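Local structure of putative Lipoprotein (Clostridium perfringens, 5J7R) at residues 116-119 / 120-124. The protein is of unknown function but is a putative lipoprotein with a sporulation and spore germination domain, so possibly linked to those processes. Numbering follows the deposited sequence.
Sequences GIIA and TITQI
Thr120 and Thr122 each fold a hydroxyl back onto the carbonyl one turn earlier, near the C-terminal end of helix 107-121. With OG1 lying beside its own backbone N (chi1 -56°), Thr120 donates the hydroxyl to Gly116 O at 2.6 Å, while Thr120 N gives the same oxygen the regular helix bond; the two donors arrive from opposite faces of the carbonyl plane. Thr122 achieves a similar grip by another rotation, its OG1 held between N and carbonyl carbon (chi1 57°). From there OG1 meets Ile118 O at 2.5 Å, standing above the carbonyl plane, and Thr122 N reaches that oxygen too. This rotamer also carries the methyl CG2 of Thr122 obliquely across the side chain of Ile118, 3.7 Å from its CG2. Ile121 N bonds to Ile117 O nearly straight; Ile117 packs on strands 92-97 and 129-134, Ile121 on Ala93 and on Ile60 of helix 51-65. As the helix ends, a type I turn runs from Ile121 to Ile124, and Gln123 NE2 reaches an in-plane lone pair of Thr120 O at 3.0 Å. Gln123 NE2 also bonds to Ser28 O of the second subunit, and Thr120 OG1 in turn accepts from Tyr30 N of that subunit. Gly116 O and Ile118 O are thus each gripped by a backbone N-H and a hydroxyl, and Thr120 and Gln123 tie this helix end to the neighbouring subunit.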
ATOM      1  N   GLY A 116     -11.273 -10.292 -17.155  1.00 53.51           N
ATOM      2  CA  GLY A 116     -11.312 -10.265 -15.686  1.00 53.09           C
ATOM      3  C   GLY A 116      -9.989  -9.825 -15.062  1.00 47.03           C
ATOM      4  O   GLY A 116      -9.970  -9.052 -14.112  1.00 43.54           O
ATOM      5  N   ILE A 117      -8.887 -10.318 -15.615  1.00 47.18           N
ATOM      6  CA  ILE A 117      -7.560  -9.953 -15.148  1.00 49.22           C
ATOM      7  C   ILE A 117      -7.340  -8.455 -15.424  1.00 49.41           C
ATOM      8  O   ILE A 117      -6.937  -7.714 -14.534  1.00 50.32           O
ATOM      9  CB  ILE A 117      -6.470 -10.822 -15.809  1.00 49.46           C
ATOM     10  CG1 ILE A 117      -6.661 -12.282 -15.383  1.00 50.46           C
ATOM     11  CG2 ILE A 117      -5.076 -10.369 -15.381  1.00 50.54           C
ATOM     12  CD1 ILE A 117      -5.777 -13.276 -16.114  1.00 51.17           C
ATOM     13  N   ILE A 118      -7.640  -8.023 -16.642  1.00 52.14           N
ATOM     14  CA  ILE A 118      -7.484  -6.616 -17.034  1.00 53.07           C
ATOM     15  C   ILE A 118      -8.344  -5.690 -16.204  1.00 52.32           C
ATOM     16  O   ILE A 118      -7.858  -4.684 -15.697  1.00 54.90           O
ATOM     17  CB  ILE A 118      -7.785  -6.408 -18.532  1.00 56.77           C
ATOM     18  CG1 ILE A 118      -6.658  -7.043 -19.351  1.00 62.34           C
ATOM     19  CG2 ILE A 118      -7.873  -4.920 -18.880  1.00 57.77           C
ATOM     20  CD1 ILE A 118      -6.854  -6.979 -20.850  1.00 67.84           C
ATOM     21  N   ALA A 119      -9.617  -6.029 -16.053  1.00 51.26           N
ATOM     22  CA  ALA A 119     -10.520  -5.187 -15.280  1.00 51.87           C
ATOM     23  C   ALA A 119     -10.044  -5.078 -13.833  1.00 50.17           C
ATOM     24  O   ALA A 119     -10.166  -4.024 -13.219  1.00 52.95           O
ATOM     25  CB  ALA A 119     -11.931  -5.731 -15.328  1.00 52.80           C
ATOM     26  N   THR A 120      -9.501  -6.169 -13.304  1.00 48.47           N
ATOM     27  CA  THR A 120      -9.028  -6.180 -11.922  1.00 51.15           C
ATOM     28  C   THR A 120      -7.738  -5.380 -11.768  1.00 49.23           C
ATOM     29  O   THR A 120      -7.656  -4.501 -10.916  1.00 46.89           O
ATOM     30  CB  THR A 120      -8.799  -7.611 -11.431  1.00 49.77           C
ATOM     31  OG1 THR A 120     -10.013  -8.364 -11.582  1.00 48.34           O
ATOM     32  CG2 THR A 120      -8.360  -7.626  -9.966  1.00 48.53           C
ATOM     33  N   ILE A 121      -6.757  -5.678 -12.610  1.00 48.55           N
ATOM     34  CA  ILE A 121      -5.462  -5.003 -12.572  1.00 50.92           C
ATOM     35  C   ILE A 121      -5.466  -3.535 -12.985  1.00 50.84           C
ATOM     36  O   ILE A 121      -4.803  -2.726 -12.339  1.00 51.01           O
ATOM     37  CB  ILE A 121      -4.397  -5.783 -13.373  1.00 53.89           C
ATOM     38  CG1 ILE A 121      -4.084  -7.097 -12.668  1.00 60.02           C
ATOM     39  CG2 ILE A 121      -3.101  -4.996 -13.485  1.00 59.23           C
ATOM     40  CD1 ILE A 121      -3.485  -6.939 -11.272  1.00 65.21           C
ATOM     41  N   THR A 122      -6.225  -3.176 -14.019  1.00 53.23           N
ATOM     42  CA  THR A 122      -6.270  -1.772 -14.464  1.00 53.57           C
ATOM     43  C   THR A 122      -6.899  -0.825 -13.445  1.00 52.55           C
ATOM     44  O   THR A 122      -7.002   0.375 -13.694  1.00 57.39           O
ATOM     45  CB  THR A 122      -6.923  -1.613 -15.845  1.00 57.91           C
ATOM     46  OG1 THR A 122      -8.242  -2.174 -15.824  1.00 61.53           O
ATOM     47  CG2 THR A 122      -6.083  -2.304 -16.900  1.00 57.92           C
ATOM     48  N   GLN A 123      -7.346  -1.358 -12.310  1.00 49.80           N
ATOM     49  CA  GLN A 123      -7.861  -0.517 -11.231  1.00 52.87           C
ATOM     50  C   GLN A 123      -6.679   0.279 -10.679  1.00 54.29           C
ATOM     51  O   GLN A 123      -6.860   1.346 -10.116  1.00 56.78           O
ATOM     52  CB  GLN A 123      -8.501  -1.343 -10.107  1.00 53.53           C
ATOM     53  CG  GLN A 123      -9.939  -1.755 -10.347  1.00 53.03           C
ATOM     54  CD  GLN A 123     -10.517  -2.683  -9.268  1.00 52.28           C
ATOM     55  OE1 GLN A 123     -11.623  -2.451  -8.765  1.00 57.02           O
ATOM     56  NE2 GLN A 123      -9.787  -3.725  -8.910  1.00 49.71           N
ATOM     57  N   ILE A 124      -5.477  -0.280 -10.801  1.00 54.50           N
ATOM     58  CA  ILE A 124      -4.260   0.391 -10.349  1.00 57.31           C
ATOM     59  C   ILE A 124      -3.981   1.386 -11.483  1.00 59.53           C
ATOM     60  O   ILE A 124      -3.614   0.958 -12.574  1.00 62.41           O
ATOM     61  CB  ILE A 124      -3.115  -0.615 -10.143  1.00 55.58           C
ATOM     62  CG1 ILE A 124      -3.494  -1.617  -9.042  1.00 55.66           C
ATOM     63  CG2 ILE A 124      -1.840   0.119  -9.751  1.00 62.82           C
ATOM     64  CD1 ILE A 124      -2.507  -2.748  -8.838  1.00 54.75           C
TER